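Local coordinates for protein spore cortex-lytic enzyme (Bacillus cereus ATCC 14579, PDB 6TCI) that probably acts as an N-acetylmuramyl-L-alanine amidase in spore cortex hydrolysis during germination, this chain being its N-terminal, putative peptidoglycan-binding domain, at residues A[26-31]-A[50-55]. Numbering follows the deposited sequence.
Sequences NGFYTG and EKFGLP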
# COMPACT_ATOMS: atom_id res chain seq x y z
N ASN A 26 -7.50 1.23 6.59
CA ASN A 26 -6.68 1.38 7.77
C ASN A 26 -6.45 2.83 8.18
O ASN A 26 -5.85 3.07 9.23
CB ASN A 26 -5.33 0.66 7.57
CG ASN A 26 -5.37 -0.80 7.98
OD1 ASN A 26 -5.54 -1.11 9.15
ND2 ASN A 26 -5.19 -1.69 7.02
N GLY A 27 -6.92 3.80 7.39
CA GLY A 27 -6.82 5.20 7.75
C GLY A 27 -5.56 5.91 7.29
O GLY A 27 -5.25 6.99 7.81
N PHE A 28 -4.82 5.34 6.35
CA PHE A 28 -3.59 5.95 5.88
C PHE A 28 -3.72 6.66 4.55
O PHE A 28 -3.04 7.67 4.32
CB PHE A 28 -2.47 4.91 5.77
CG PHE A 28 -2.04 4.34 7.08
CD1 PHE A 28 -1.07 4.98 7.84
CD2 PHE A 28 -2.60 3.17 7.56
CE1 PHE A 28 -0.66 4.46 9.06
CE2 PHE A 28 -2.21 2.65 8.78
CZ PHE A 28 -1.24 3.29 9.53
N TYR A 29 -4.56 6.16 3.64
CA TYR A 29 -4.71 6.72 2.31
C TYR A 29 -5.99 7.55 2.26
O TYR A 29 -7.09 7.00 2.40
CB TYR A 29 -4.74 5.62 1.25
CG TYR A 29 -4.84 6.15 -0.16
CD1 TYR A 29 -3.75 6.74 -0.78
CD2 TYR A 29 -6.03 6.06 -0.87
CE1 TYR A 29 -3.85 7.23 -2.07
CE2 TYR A 29 -6.13 6.54 -2.15
CZ TYR A 29 -5.04 7.13 -2.75
OH TYR A 29 -5.14 7.61 -4.03
N THR A 30 -5.84 8.85 2.02
CA THR A 30 -6.92 9.82 2.10
C THR A 30 -7.56 10.14 0.75
O THR A 30 -8.71 10.61 0.73
CB THR A 30 -6.41 11.14 2.72
OG1 THR A 30 -5.53 11.80 1.80
CG2 THR A 30 -5.65 10.86 4.00
N GLY A 31 -6.85 9.92 -0.35
CA GLY A 31 -7.31 10.37 -1.65
C GLY A 31 -8.29 9.41 -2.31
O GLY A 31 -8.80 8.47 -1.70
N GLU A 50 5.80 2.58 8.83
CA GLU A 50 6.31 3.09 10.10
C GLU A 50 5.45 2.62 11.27
O GLU A 50 5.97 2.12 12.28
CB GLU A 50 6.38 4.62 10.06
CG GLU A 50 6.92 5.26 11.33
CD GLU A 50 8.34 5.75 11.17
OE1 GLU A 50 8.67 6.27 10.09
OE2 GLU A 50 9.12 5.61 12.14
N LYS A 51 4.12 2.74 11.13
CA LYS A 51 3.22 2.36 12.22
C LYS A 51 3.34 0.88 12.55
O LYS A 51 3.25 0.49 13.72
CB LYS A 51 1.78 2.70 11.83
CG LYS A 51 0.73 2.35 12.89
CD LYS A 51 0.89 3.22 14.14
CE LYS A 51 0.61 4.68 13.83
NZ LYS A 51 0.38 5.48 15.07
N PHE A 52 3.51 0.04 11.52
CA PHE A 52 3.51 -1.41 11.71
C PHE A 52 4.90 -2.00 11.89
O PHE A 52 5.04 -3.23 11.91
CB PHE A 52 2.70 -2.09 10.61
CG PHE A 52 1.22 -1.98 10.83
CD1 PHE A 52 0.56 -0.79 10.58
CD2 PHE A 52 0.50 -3.04 11.36
CE1 PHE A 52 -0.80 -0.67 10.82
CE2 PHE A 52 -0.86 -2.92 11.61
CZ PHE A 52 -1.51 -1.73 11.34
N GLY A 53 5.92 -1.17 12.04
CA GLY A 53 7.26 -1.65 12.36
C GLY A 53 8.01 -2.27 11.20
O GLY A 53 8.95 -3.04 11.43
N LEU A 54 7.63 -1.95 9.97
CA LEU A 54 8.32 -2.41 8.78
C LEU A 54 9.37 -1.38 8.36
O LEU A 54 9.24 -0.19 8.67
CB LEU A 54 7.33 -2.58 7.63
CG LEU A 54 6.25 -3.63 7.85
CD1 LEU A 54 5.08 -3.37 6.92
CD2 LEU A 54 6.80 -5.03 7.65
N PRO A 55 10.41 -1.81 7.64
CA PRO A 55 11.30 -0.85 7.00
C PRO A 55 10.50 0.12 6.15
O PRO A 55 9.61 -0.28 5.40
CB PRO A 55 12.21 -1.73 6.14
CG PRO A 55 12.18 -3.06 6.81
CD PRO A 55 10.80 -3.21 7.38
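The backbones of 26-31 and 50-55 stay well apart, nearest at F28 and K51, whose CA atoms are 10.0 Å from each other, and side chains bridge the distance. F28 reaches across from the loop after helix 14-25. Its CG lies anti to its own carbonyl carbon (chi1 -67°), and the far end of the ring meets the end of helix 39-51. F28 CZ lies 3.8 Å from K51 CB, which meets the ring obliquely. K51 CG is close behind, 4.0 Å from F28 CZ. The K51 chain runs about at right angles to F28. It bends at chi2 and chi3, and its amine end leads away from 26-31. F52 is the second partner. F28 CE2 sits 4.1 Å from F52 CE1, at the edge of the F52 ring and near its plane. N26 CB lies in the plane of the F28 ring, at its edge.

Helix 14-25, just before 26-31, and helix 39-51, whose last residues open 50-55, each end in a Schellman motif, with G27 and G53 at positive phi. F52 also stacks on F48 and touches M67 and A71 of helix 62-71, while F28 touches N47. The contact joins the loop after helix 14-25 to the C-terminal end of helix 39-51, at the surface of this three-helix domain. The touching atoms are all carbon, so this small patch, 124 Å² in all, rests on apolar packing.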